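Local coordinates for aminopeptidase N family protein (Idiomarina loihiensis L2TR, PDB 4FGM) that probably acts as a zinc-dependent aminopeptidase of the M61 family, holding a zinc ion and a maleic acid molecule in its pocket, at residues M1-I6 against N17-I22; F220-T224 against H239-T243; C247-L252 against N263-F267; L389-L393 against L455-F459; Y540-V546 against E560-P566. One frame throughout, in Å; residues are numbered along the deposited sequence.

Contact 1 of 5, residues M1-I6 against N17-I22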
# COMPACT_ATOMS: atom_id res chain seq x y z
N MSE A 1 -28.56 7.58 -17.32
CA MSE A 1 -27.76 8.06 -16.16
C MSE A 1 -28.33 7.45 -14.89
O MSE A 1 -29.54 7.35 -14.72
CB MSE A 1 -27.81 9.59 -16.09
CG MSE A 1 -28.84 10.18 -15.13
SE MSE A 1 -28.16 10.35 -13.32
CE MSE A 1 -26.31 10.65 -13.80
N ILE A 2 -27.44 7.02 -13.99
CA ILE A 2 -27.84 6.41 -12.73
C ILE A 2 -27.62 7.42 -11.61
O ILE A 2 -26.58 8.10 -11.57
CB ILE A 2 -27.01 5.14 -12.45
CG1 ILE A 2 -27.14 4.16 -13.62
CG2 ILE A 2 -27.46 4.50 -11.15
CD1 ILE A 2 -28.57 3.82 -13.97
N ALA A 3 -28.58 7.53 -10.69
CA ALA A 3 -28.47 8.49 -9.60
C ALA A 3 -28.32 7.85 -8.23
O ALA A 3 -29.06 6.94 -7.87
CB ALA A 3 -29.67 9.43 -9.62
N TYR A 4 -27.36 8.35 -7.46
CA TYR A 4 -27.10 7.84 -6.12
C TYR A 4 -27.25 8.93 -5.08
O TYR A 4 -26.67 10.00 -5.22
CB TYR A 4 -25.67 7.28 -6.04
CG TYR A 4 -25.41 6.06 -6.90
CD1 TYR A 4 -25.67 4.78 -6.43
CD2 TYR A 4 -24.89 6.19 -8.19
CE1 TYR A 4 -25.42 3.66 -7.21
CE2 TYR A 4 -24.64 5.08 -8.98
CZ TYR A 4 -24.91 3.82 -8.49
OH TYR A 4 -24.67 2.71 -9.27
N ASP A 5 -28.04 8.67 -4.05
CA ASP A 5 -28.21 9.64 -2.96
C ASP A 5 -27.63 9.03 -1.70
O ASP A 5 -28.05 7.95 -1.27
CB ASP A 5 -29.68 9.97 -2.73
CG ASP A 5 -30.18 11.04 -3.66
OD1 ASP A 5 -30.68 10.69 -4.75
OD2 ASP A 5 -30.04 12.24 -3.31
N ILE A 6 -26.66 9.72 -1.11
CA ILE A 6 -26.03 9.22 0.11
C ILE A 6 -26.15 10.20 1.26
O ILE A 6 -25.92 11.41 1.11
CB ILE A 6 -24.53 8.91 -0.10
CG1 ILE A 6 -24.36 7.82 -1.15
CG2 ILE A 6 -23.92 8.46 1.21
CD1 ILE A 6 -22.91 7.59 -1.56
N ASN A 17 -27.30 6.07 4.72
CA ASN A 17 -28.54 5.71 4.04
C ASN A 17 -28.18 5.89 2.58
O ASN A 17 -27.54 6.88 2.22
CB ASN A 17 -29.70 6.66 4.37
CG ASN A 17 -30.57 6.14 5.49
OD1 ASN A 17 -30.31 5.08 6.06
ND2 ASN A 17 -31.62 6.89 5.81
N VAL A 18 -28.58 4.95 1.74
CA VAL A 18 -28.28 5.04 0.33
C VAL A 18 -29.51 4.78 -0.53
O VAL A 18 -30.29 3.86 -0.25
CB VAL A 18 -27.17 4.04 -0.09
CG1 VAL A 18 -26.82 4.24 -1.55
CG2 VAL A 18 -25.93 4.24 0.78
N SER A 19 -29.67 5.61 -1.55
CA SER A 19 -30.77 5.49 -2.50
C SER A 19 -30.17 5.44 -3.89
O SER A 19 -29.18 6.11 -4.19
CB SER A 19 -31.73 6.68 -2.41
OG SER A 19 -32.61 6.55 -1.31
N LEU A 20 -30.79 4.63 -4.73
CA LEU A 20 -30.34 4.44 -6.09
C LEU A 20 -31.57 4.58 -6.98
O LEU A 20 -32.57 3.88 -6.77
CB LEU A 20 -29.72 3.05 -6.19
CG LEU A 20 -29.46 2.44 -7.56
CD1 LEU A 20 -28.43 3.26 -8.30
CD2 LEU A 20 -28.97 1.03 -7.37
N THR A 21 -31.50 5.48 -7.95
CA THR A 21 -32.63 5.68 -8.84
C THR A 21 -32.33 5.32 -10.29
O THR A 21 -31.50 5.95 -10.95
CB THR A 21 -33.13 7.13 -8.75
OG1 THR A 21 -33.38 7.44 -7.37
CG2 THR A 21 -34.42 7.31 -9.54
N ILE A 22 -33.02 4.30 -10.78
CA ILE A 22 -32.84 3.83 -12.14
C ILE A 22 -34.03 4.26 -12.97
O ILE A 22 -35.15 3.79 -12.75
CB ILE A 22 -32.73 2.30 -12.17
CG1 ILE A 22 -31.71 1.83 -11.13
CG2 ILE A 22 -32.32 1.84 -13.56
CD1 ILE A 22 -31.87 0.39 -10.71
O HOH W 1 -31.32 8.20 -5.66
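An antiparallel beta hairpin of the M61 N-terminal domain pairs A3 and D5 with T21 and S19, the strand axes 4.7 Å apart and directed 165° from each other. The D5-S19 pair is bonded both ways: D5 N reaches S19 O at 2.8 Å and S19 N reaches D5 O at 2.9 Å. At A3-T21 the bond from T21 N to A3 O is firm (2.8 Å), whereas the return bond from A3 N is weak. On the face that bears A3, D5, S19 and T21, a water donates to D5 OD1 at 2.7 Å and also bonds T21 OG1, linking the strands. On the other face L20, its CG turned opposite the backbone N (chi1 166°), lays CD1 over the Y4 ring, 3.2 Å from Y4 CE1. The same methyl lies 3.3 Å from I2 CG2, so the packing is tight. Y4 OH bonds L113 O and D5 OD2 bonds H128. Strand 123-127 runs parallel to 2-10, strand 81-91 flanks 15-22, and helix 160-163 touches Y4.

Contact 2 of 5, residues F220-T224 against H239-T243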
# COMPACT_ATOMS: atom_id res chain seq x y z
N PHE A 220 -4.11 13.91 -14.51
CA PHE A 220 -5.23 14.51 -13.79
C PHE A 220 -5.19 16.03 -13.90
O PHE A 220 -4.17 16.60 -14.30
CB PHE A 220 -5.18 14.09 -12.31
CG PHE A 220 -3.79 14.17 -11.71
CD1 PHE A 220 -3.03 13.02 -11.53
CD2 PHE A 220 -3.25 15.40 -11.35
CE1 PHE A 220 -1.74 13.10 -11.01
CE2 PHE A 220 -1.95 15.49 -10.82
CZ PHE A 220 -1.20 14.33 -10.65
N GLN A 221 -6.28 16.70 -13.54
CA GLN A 221 -6.31 18.16 -13.60
C GLN A 221 -6.17 18.80 -12.23
O GLN A 221 -5.96 20.00 -12.11
CB GLN A 221 -7.60 18.64 -14.27
CG GLN A 221 -7.66 18.33 -15.75
CD GLN A 221 -8.95 18.78 -16.37
OE1 GLN A 221 -9.04 19.89 -16.91
NE2 GLN A 221 -9.98 17.94 -16.29
N SER A 222 -6.28 17.97 -11.19
CA SER A 222 -6.14 18.42 -9.81
C SER A 222 -5.93 17.15 -9.00
O SER A 222 -6.27 16.06 -9.46
CB SER A 222 -7.40 19.15 -9.34
OG SER A 222 -8.47 18.24 -9.19
N TYR A 223 -5.36 17.28 -7.81
CA TYR A 223 -5.12 16.09 -7.00
C TYR A 223 -5.29 16.35 -5.51
O TYR A 223 -4.90 17.41 -5.00
CB TYR A 223 -3.72 15.55 -7.30
CG TYR A 223 -3.44 14.19 -6.71
CD1 TYR A 223 -3.03 14.05 -5.39
CD2 TYR A 223 -3.56 13.04 -7.49
CE1 TYR A 223 -2.76 12.81 -4.85
CE2 TYR A 223 -3.30 11.79 -6.96
CZ TYR A 223 -2.89 11.68 -5.64
OH TYR A 223 -2.57 10.44 -5.12
N THR A 224 -5.87 15.38 -4.81
CA THR A 224 -6.12 15.52 -3.38
C THR A 224 -5.60 14.37 -2.53
O THR A 224 -5.86 13.20 -2.83
CB THR A 224 -7.63 15.62 -3.07
OG1 THR A 224 -8.28 16.37 -4.10
CG2 THR A 224 -7.84 16.30 -1.72
N HIS A 239 -5.65 6.43 -6.47
CA HIS A 239 -6.82 6.72 -7.30
C HIS A 239 -6.38 7.69 -8.41
O HIS A 239 -5.32 8.33 -8.29
CB HIS A 239 -7.94 7.30 -6.44
CG HIS A 239 -8.48 6.31 -5.45
ND1 HIS A 239 -9.19 5.19 -5.83
CD2 HIS A 239 -8.35 6.23 -4.11
CE1 HIS A 239 -9.47 4.46 -4.77
NE2 HIS A 239 -8.97 5.07 -3.71
N ARG A 240 -7.17 7.78 -9.47
CA ARG A 240 -6.82 8.63 -10.61
C ARG A 240 -6.49 10.08 -10.31
O ARG A 240 -5.60 10.64 -10.94
CB ARG A 240 -7.89 8.54 -11.70
CG ARG A 240 -9.27 9.04 -11.32
CD ARG A 240 -10.27 8.57 -12.37
NE ARG A 240 -10.52 7.14 -12.26
CZ ARG A 240 -11.25 6.44 -13.13
NH1 ARG A 240 -11.80 7.05 -14.16
NH2 ARG A 240 -11.46 5.14 -12.94
N ASN A 241 -7.17 10.71 -9.36
CA ASN A 241 -6.84 12.10 -9.06
C ASN A 241 -6.86 12.39 -7.56
O ASN A 241 -7.01 13.54 -7.12
CB ASN A 241 -7.78 13.05 -9.83
CG ASN A 241 -9.19 13.09 -9.26
OD1 ASN A 241 -9.63 12.15 -8.59
ND2 ASN A 241 -9.91 14.18 -9.53
N SER A 242 -6.69 11.33 -6.77
CA SER A 242 -6.67 11.43 -5.32
C SER A 242 -6.13 10.14 -4.71
O SER A 242 -5.88 9.15 -5.41
CB SER A 242 -8.09 11.66 -4.78
OG SER A 242 -8.86 10.48 -4.92
N THR A 243 -5.96 10.16 -3.40
CA THR A 243 -5.51 8.99 -2.68
C THR A 243 -6.07 9.06 -1.27
O THR A 243 -6.28 10.15 -0.74
CB THR A 243 -3.96 8.88 -2.63
OG1 THR A 243 -3.58 7.67 -1.96
CG2 THR A 243 -3.35 10.07 -1.91
O HOH W 2 -8.51 16.16 -7.07
O HOH W 3 -3.15 8.26 -6.48
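With CG opposite the backbone N (chi1 -170°), Y223 lays its ring against the backbone of N241 and S242: S242 CA stands 3.9 Å from the ring centroid, 18° off the normal, a CH-pi contact over one face. The phenol oxygen continues to T243, where Y223 OH lies 3.3 Å from T243 CB. A water in the plane of the ring bonds Y223 OH at 2.6 Å and accepts from H239 N, tying the tyrosine to the start of 239-243. N241 CB wedges in beside F220, 3.7 Å from F220 CB. The backbone bonds are those of a parallel pair, T224 N to N241 O at 3.2 Å and T243 N to T224 O at 3.1 Å, where strands 222-230 and 242-248 begin to run side by side in the five-stranded mixed sheet. A second water bonds S222 OG and T224 OG1 and donates to N241 O, bridging 220-224 and 239-243 again. Y223 CD2 rests 3.9 Å above the centre of the F220 ring, and both rings meet Y275, which lies between the zinc-binding H273 and H277. Further out, N241 ND2 bonds G141 O, T243 OG1 bonds L237 O, and R240 forms salt bridges with D161 and D165.

Contact 3 of 5, residues C247-L252 against N263-F267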
# COMPACT_ATOMS: atom_id res chain seq x y z
N CYS A 247 -2.59 7.47 8.39
CA CYS A 247 -1.26 7.60 8.96
C CYS A 247 -1.26 7.89 10.45
O CYS A 247 -2.28 8.27 11.02
CB CYS A 247 -0.48 8.71 8.24
SG CYS A 247 -1.04 10.35 8.65
N SER A 248 -0.10 7.71 11.06
CA SER A 248 0.06 7.95 12.49
C SER A 248 0.31 9.43 12.74
O SER A 248 1.00 10.09 11.97
CB SER A 248 1.22 7.12 13.03
OG SER A 248 0.98 5.74 12.77
N ARG A 249 -0.27 9.93 13.82
CA ARG A 249 -0.15 11.33 14.18
C ARG A 249 1.30 11.78 14.33
O ARG A 249 1.61 12.95 14.15
CB ARG A 249 -0.93 11.58 15.46
CG ARG A 249 -1.23 13.03 15.78
CD ARG A 249 -2.37 13.12 16.80
NE ARG A 249 -2.29 12.01 17.74
CZ ARG A 249 -3.19 11.05 17.86
NH1 ARG A 249 -4.28 11.05 17.11
NH2 ARG A 249 -2.98 10.06 18.70
N LYS A 250 2.18 10.84 14.67
CA LYS A 250 3.59 11.19 14.83
C LYS A 250 4.30 11.39 13.50
O LYS A 250 5.40 11.92 13.45
CB LYS A 250 4.33 10.13 15.65
CG LYS A 250 4.27 8.72 15.07
CD LYS A 250 5.12 7.77 15.90
CE LYS A 250 4.81 6.31 15.63
NZ LYS A 250 5.08 5.91 14.22
N ASP A 251 3.66 10.98 12.40
CA ASP A 251 4.26 11.12 11.08
C ASP A 251 4.04 12.51 10.48
O ASP A 251 4.68 12.87 9.49
CB ASP A 251 3.69 10.07 10.12
CG ASP A 251 3.91 8.65 10.61
OD1 ASP A 251 4.86 8.43 11.40
OD2 ASP A 251 3.14 7.74 10.20
N LEU A 252 3.13 13.28 11.07
CA LEU A 252 2.85 14.62 10.56
C LEU A 252 3.61 15.63 11.38
O LEU A 252 3.17 16.07 12.45
CB LEU A 252 1.34 14.89 10.63
CG LEU A 252 0.48 13.95 9.77
CD1 LEU A 252 -0.98 14.33 9.92
CD2 LEU A 252 0.89 14.04 8.30
N ASN A 263 9.77 9.17 11.03
CA ASN A 263 8.31 9.10 10.93
C ASN A 263 7.75 9.99 9.83
O ASN A 263 6.93 9.54 9.03
CB ASN A 263 7.67 9.45 12.27
CG ASN A 263 8.10 8.50 13.36
OD1 ASN A 263 8.10 7.28 13.17
ND2 ASN A 263 8.45 9.04 14.51
N TYR A 264 8.19 11.25 9.79
CA TYR A 264 7.71 12.17 8.77
C TYR A 264 8.15 11.65 7.40
O TYR A 264 7.41 11.76 6.42
CB TYR A 264 8.26 13.57 9.02
CG TYR A 264 7.88 14.59 7.97
CD1 TYR A 264 6.59 14.61 7.42
CD2 TYR A 264 8.79 15.56 7.54
CE1 TYR A 264 6.23 15.57 6.47
CE2 TYR A 264 8.44 16.52 6.60
CZ TYR A 264 7.16 16.52 6.06
OH TYR A 264 6.80 17.46 5.13
N GLN A 265 9.34 11.06 7.35
CA GLN A 265 9.87 10.50 6.11
C GLN A 265 8.96 9.38 5.60
O GLN A 265 8.73 9.26 4.40
CB GLN A 265 11.30 9.98 6.35
CG GLN A 265 11.84 9.04 5.29
CD GLN A 265 11.94 7.61 5.78
OE1 GLN A 265 11.08 6.77 5.50
NE2 GLN A 265 13.00 7.32 6.54
N THR A 266 8.46 8.57 6.52
CA THR A 266 7.57 7.47 6.16
C THR A 266 6.30 8.03 5.51
O THR A 266 5.79 7.46 4.54
CB THR A 266 7.20 6.64 7.39
OG1 THR A 266 8.36 5.93 7.85
CG2 THR A 266 6.12 5.62 7.06
N PHE A 267 5.81 9.15 6.03
CA PHE A 267 4.62 9.78 5.48
C PHE A 267 4.89 10.32 4.08
O PHE A 267 4.09 10.10 3.15
CB PHE A 267 4.14 10.93 6.38
CG PHE A 267 2.96 11.67 5.83
CD1 PHE A 267 1.71 11.07 5.76
CD2 PHE A 267 3.10 12.97 5.34
CE1 PHE A 267 0.61 11.76 5.22
CE2 PHE A 267 2.02 13.66 4.80
CZ PHE A 267 0.77 13.05 4.74
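F267 meets D251, L252 and C247 where helix 262-277, whose later turns carry the HExxH zinc ligands, packs on the end of strand 242-248 and the loop that follows it. Beginning at its root, F267 CB faces the backbone and side chain of D251, 3.7 Å from D251 O and slightly farther from D251 CB. With CG opposite the backbone N (chi1 177°), the ring is carried on toward the leucine. There L252 CD2 stands 3.6 Å from the ring centroid and only 8° off the normal, so all six ring carbons lie at nearly equal distance from the one methyl. On the CD1-CE1 side, C247 SG makes an oblique sulfur-aromatic contact, 4.1 Å from F267 CD1. CZ, at the tip, is 3.7 Å from L252 CD2.

One turn earlier the contact is polar. N263 OD1 receives a weak bond from K250 NZ, which also forms a long salt bridge with D251 OD1. That carboxylate oxygen approaches N263 CB to 3.1 Å, while D251 OD2 takes a weak bond from S248 N. Y264, whose OH bonds D203 OD2, offers its ring edge to the carbonyl of D251. The same D251 O accepts a CA-H...O contact from Y264 CA at 3.2 Å, with 157° at the hydrogen.

Contact 4 of 5, residues L389-L393 against L455-F459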
# COMPACT_ATOMS: atom_id res chain seq x y z
N LEU A 389 20.43 0.97 -12.44
CA LEU A 389 21.89 0.94 -12.45
C LEU A 389 22.44 0.33 -13.74
O LEU A 389 23.39 0.84 -14.32
CB LEU A 389 22.40 0.18 -11.23
CG LEU A 389 22.78 1.02 -9.99
CD1 LEU A 389 21.96 2.30 -9.92
CD2 LEU A 389 22.59 0.19 -8.75
N MSE A 390 21.83 -0.77 -14.18
CA MSE A 390 22.27 -1.44 -15.39
C MSE A 390 22.09 -0.57 -16.63
O MSE A 390 23.00 -0.45 -17.45
CB MSE A 390 21.51 -2.75 -15.56
CG MSE A 390 21.97 -3.83 -14.60
SE MSE A 390 20.91 -5.43 -14.74
CE MSE A 390 21.71 -6.22 -16.32
N LEU A 391 20.92 0.04 -16.76
CA LEU A 391 20.62 0.91 -17.89
C LEU A 391 21.58 2.10 -17.93
O LEU A 391 21.96 2.57 -19.00
CB LEU A 391 19.17 1.41 -17.81
CG LEU A 391 18.08 0.66 -18.58
CD1 LEU A 391 18.39 -0.82 -18.70
CD2 LEU A 391 16.76 0.87 -17.87
N ARG A 392 21.97 2.59 -16.76
CA ARG A 392 22.88 3.72 -16.70
C ARG A 392 24.26 3.35 -17.22
O ARG A 392 24.84 4.08 -18.02
CB ARG A 392 22.96 4.26 -15.27
CG ARG A 392 21.65 4.88 -14.79
CD ARG A 392 21.72 5.34 -13.35
NE ARG A 392 20.41 5.76 -12.85
CZ ARG A 392 20.15 6.97 -12.35
NH1 ARG A 392 21.11 7.89 -12.28
NH2 ARG A 392 18.94 7.26 -11.91
N LEU A 393 24.79 2.22 -16.77
CA LEU A 393 26.11 1.78 -17.20
C LEU A 393 26.14 1.42 -18.69
O LEU A 393 27.11 1.70 -19.39
CB LEU A 393 26.56 0.58 -16.37
CG LEU A 393 26.64 0.80 -14.86
CD1 LEU A 393 26.94 -0.52 -14.17
CD2 LEU A 393 27.70 1.84 -14.54
N LEU A 455 27.06 -4.37 -8.92
CA LEU A 455 26.33 -3.24 -9.50
C LEU A 455 26.50 -1.97 -8.67
O LEU A 455 26.73 -0.90 -9.22
CB LEU A 455 24.85 -3.61 -9.60
CG LEU A 455 24.08 -3.37 -10.90
CD1 LEU A 455 25.01 -3.46 -12.10
CD2 LEU A 455 22.97 -4.40 -11.00
N LEU A 456 26.38 -2.10 -7.35
CA LEU A 456 26.51 -0.95 -6.45
C LEU A 456 27.95 -0.49 -6.30
O LEU A 456 28.22 0.69 -6.04
CB LEU A 456 25.93 -1.30 -5.07
CG LEU A 456 24.41 -1.41 -5.03
CD1 LEU A 456 23.96 -2.28 -3.86
CD2 LEU A 456 23.81 -0.01 -4.94
N GLN A 457 28.88 -1.43 -6.47
CA GLN A 457 30.29 -1.13 -6.36
C GLN A 457 30.66 -0.21 -7.53
O GLN A 457 31.46 0.72 -7.38
CB GLN A 457 31.10 -2.43 -6.43
CG GLN A 457 32.29 -2.45 -5.48
CD GLN A 457 32.84 -3.85 -5.29
OE1 GLN A 457 33.35 -4.46 -6.22
NE2 GLN A 457 32.72 -4.37 -4.07
N ASN A 458 30.05 -0.46 -8.68
CA ASN A 458 30.31 0.35 -9.86
C ASN A 458 29.86 1.79 -9.68
O ASN A 458 30.20 2.65 -10.49
CB ASN A 458 29.60 -0.25 -11.09
CG ASN A 458 30.33 -1.46 -11.63
OD1 ASN A 458 31.55 -1.43 -11.81
ND2 ASN A 458 29.58 -2.52 -11.92
N PHE A 459 29.11 2.05 -8.62
CA PHE A 459 28.65 3.41 -8.35
C PHE A 459 29.24 3.94 -7.06
O PHE A 459 28.80 4.95 -6.54
CB PHE A 459 27.13 3.48 -8.30
CG PHE A 459 26.48 3.40 -9.65
CD1 PHE A 459 26.38 2.19 -10.32
CD2 PHE A 459 25.95 4.54 -10.25
CE1 PHE A 459 25.77 2.11 -11.58
CE2 PHE A 459 25.33 4.48 -11.50
CZ PHE A 459 25.24 3.26 -12.16
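L389 and L393, one turn apart on helix 378-394, pack against L455 on the short helix 453-457 and F459 in the residues that follow it, a contact made by apolar side chains. Aromatic contacts come first. The F459 ring receives L389 CG over one face, 4.0 Å from the centroid and 27° off the normal. R392 CB meets the same ring at its edge, in plane, 4.0 Å from F459 CZ. The extended arginine then crosses the phenylalanine at about a right angle, its guanidinium plane 76° from the ring, and NE ends in a salt bridge with D388. L393, its CG opposite the carbonyl carbon (chi1 -59°), runs antiparallel alongside the F459 side chain, and L393 CD2 reaches F459 CE1 obliquely at 3.5 Å. Replacing L393 with an alanine would probably open a gap beside F459 CE1 and CZ, giving the ring more freedom to shift.

Aliphatic contacts form the second group. L389 CB lies 3.9 Å from L455 CG, and the L389 CD2 methyl reaches out to L456 CD2. M390 crosses L455 at about a right angle, with CG 3.8 Å from L455 CD2.

The remaining contacts involve polar groups. Within 455-459 a backbone bond runs from F459 N to L456 O. Beside it N458 ND2 lies 4.0 Å from the L393 CD1 methyl, a van der Waals contact.

Contact 5 of 5, residues Y540-V546 against E560-P566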
# COMPACT_ATOMS: atom_id res chain seq x y z
N TYR A 540 25.84 -15.19 25.60
CA TYR A 540 26.04 -16.42 24.87
C TYR A 540 26.77 -16.25 23.56
O TYR A 540 26.83 -15.16 23.00
CB TYR A 540 24.68 -17.05 24.61
CG TYR A 540 23.88 -17.21 25.87
CD1 TYR A 540 24.25 -18.15 26.82
CD2 TYR A 540 22.79 -16.40 26.14
CE1 TYR A 540 23.56 -18.28 28.01
CE2 TYR A 540 22.09 -16.51 27.32
CZ TYR A 540 22.48 -17.45 28.25
OH TYR A 540 21.78 -17.58 29.43
N ILE A 541 27.33 -17.35 23.08
CA ILE A 541 28.02 -17.39 21.81
C ILE A 541 27.53 -18.66 21.12
O ILE A 541 27.03 -19.57 21.76
CB ILE A 541 29.57 -17.44 21.96
CG1 ILE A 541 30.00 -18.72 22.67
CG2 ILE A 541 30.06 -16.21 22.71
CD1 ILE A 541 31.50 -18.92 22.70
N PRO A 542 27.66 -18.72 19.79
CA PRO A 542 27.20 -19.92 19.08
C PRO A 542 27.72 -21.21 19.72
O PRO A 542 28.90 -21.30 20.08
CB PRO A 542 27.73 -19.70 17.66
CG PRO A 542 27.65 -18.21 17.52
CD PRO A 542 28.19 -17.72 18.85
N GLY A 543 26.85 -22.19 19.88
CA GLY A 543 27.25 -23.45 20.48
C GLY A 543 26.76 -23.61 21.91
O GLY A 543 26.68 -24.72 22.41
N ASP A 544 26.44 -22.50 22.57
CA ASP A 544 25.96 -22.58 23.94
C ASP A 544 24.53 -23.10 23.95
O ASP A 544 23.74 -22.83 23.04
CB ASP A 544 26.01 -21.21 24.63
CG ASP A 544 27.42 -20.77 24.96
OD1 ASP A 544 28.30 -21.65 25.06
OD2 ASP A 544 27.64 -19.56 25.14
N THR A 545 24.19 -23.86 24.99
CA THR A 545 22.85 -24.39 25.11
C THR A 545 22.18 -23.90 26.39
O THR A 545 22.79 -23.87 27.45
CB THR A 545 22.86 -25.92 25.12
OG1 THR A 545 23.44 -26.39 23.90
CG2 THR A 545 21.42 -26.46 25.23
N VAL A 546 20.92 -23.49 26.26
CA VAL A 546 20.15 -23.01 27.39
C VAL A 546 18.76 -23.62 27.32
O VAL A 546 18.33 -24.11 26.27
CB VAL A 546 19.99 -21.49 27.39
CG1 VAL A 546 21.36 -20.82 27.49
CG2 VAL A 546 19.25 -21.04 26.14
N GLU A 560 14.92 -27.09 24.97
CA GLU A 560 16.37 -26.93 24.96
C GLU A 560 16.73 -26.21 23.66
O GLU A 560 16.28 -26.60 22.58
CB GLU A 560 17.08 -28.29 25.02
CG GLU A 560 18.56 -28.21 24.63
CD GLU A 560 19.33 -29.50 24.88
OE1 GLU A 560 19.54 -29.86 26.06
OE2 GLU A 560 19.73 -30.16 23.90
N LEU A 561 17.51 -25.15 23.77
CA LEU A 561 17.91 -24.40 22.59
C LEU A 561 19.42 -24.20 22.50
O LEU A 561 20.09 -23.86 23.49
CB LEU A 561 17.18 -23.04 22.57
CG LEU A 561 17.48 -22.06 21.44
CD1 LEU A 561 16.33 -21.08 21.32
CD2 LEU A 561 18.80 -21.32 21.70
N THR A 562 19.96 -24.42 21.31
CA THR A 562 21.39 -24.24 21.10
C THR A 562 21.55 -23.10 20.11
O THR A 562 21.09 -23.18 18.98
CB THR A 562 22.06 -25.50 20.54
OG1 THR A 562 21.84 -26.59 21.44
CG2 THR A 562 23.56 -25.28 20.38
N TRP A 563 22.21 -22.03 20.55
CA TRP A 563 22.41 -20.85 19.71
C TRP A 563 23.25 -21.16 18.50
O TRP A 563 24.39 -21.62 18.62
CB TRP A 563 23.08 -19.74 20.51
CG TRP A 563 22.32 -19.33 21.72
CD1 TRP A 563 22.61 -19.63 23.02
CD2 TRP A 563 21.11 -18.55 21.75
NE1 TRP A 563 21.66 -19.09 23.86
CE2 TRP A 563 20.74 -18.42 23.10
CE3 TRP A 563 20.32 -17.95 20.76
CZ2 TRP A 563 19.59 -17.71 23.49
CZ3 TRP A 563 19.18 -17.25 21.15
CH2 TRP A 563 18.83 -17.14 22.50
N GLN A 564 22.69 -20.91 17.32
CA GLN A 564 23.41 -21.15 16.07
C GLN A 564 24.25 -19.93 15.73
O GLN A 564 24.20 -18.91 16.43
CB GLN A 564 22.44 -21.38 14.91
CG GLN A 564 21.69 -22.69 14.91
CD GLN A 564 20.75 -22.80 13.71
OE1 GLN A 564 20.59 -21.84 12.94
NE2 GLN A 564 20.12 -23.95 13.55
N GLU A 565 25.01 -20.05 14.66
CA GLU A 565 25.82 -18.94 14.17
C GLU A 565 24.74 -18.09 13.49
O GLU A 565 24.20 -18.46 12.45
CB GLU A 565 26.83 -19.44 13.14
CG GLU A 565 27.82 -18.39 12.67
CD GLU A 565 28.71 -17.89 13.79
OE1 GLU A 565 29.47 -18.71 14.36
OE2 GLU A 565 28.65 -16.68 14.11
N PRO A 566 24.40 -16.93 14.08
CA PRO A 566 23.38 -16.05 13.51
C PRO A 566 23.64 -15.54 12.10
O PRO A 566 24.79 -15.37 11.69
CB PRO A 566 23.30 -14.92 14.53
CG PRO A 566 24.70 -14.81 15.00
CD PRO A 566 25.09 -16.27 15.20
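W563 O is held by two groups of the opposite segment: G543 N donates to it at 2.8 Å, in the carbonyl plane, and P542 CA adds a longer CA-H...O contact. G543 sits in a type II turn from I541 to D544, where its positive phi of 104° suits glycine. D544 fastens that turn, its OD2 accepting from I541 N at 3.0 Å from above the carboxylate plane. D544 O in turn takes W563 N at 3.0 Å. These bonds prolong the hairpin of strands 545-552 and 555-562, in what is probably the PDZ-like part of the chain. Within it V546 and L561 are bonded both ways, and on the solvent-facing side T545 OG1 and T562 OG1 share a bond of 2.9 Å.

With CG opposite the carbonyl carbon (chi1 -58°), W563 sets NE1 over one face of the Y540 ring, 3.5 Å from Y540 CG; its five-membered ring and the Y540 ring, planes at 23°, are strongly offset, with little overlap. L561 CD2 stands 3.6 Å above the indole plane, V546 CG2 approaches obliquely, and F487 makes an edge-to-face contact. A serine in place of W563 would probably strip Y540, L561 and V546 of their common partner and leave a gap. The chemistry implies that backbone bonds tie the turn to W563, while the indole packs on residues to either end of it.

In the fold
The five contacts follow one another along the chain without interleaving. Contacts 2 and 3 lie nearest the active site and share strand 242-248, their centres 21 Å apart. In contact 2 the T243 side chain is about 7 Å from the bound maleic acid and about 9 Å from the zinc ion; in contact 3 the F267 side chain is about 10 Å from that of H273. Contact 1, in the N-terminal domain, has its centre 24 Å from that of contact 2. Contacts 4 and 5 lie away from the annotated sites, 40 Å apart between centres. The centres of contacts 1 and 5 are 65 Å apart, on opposite sides of the chain's centre.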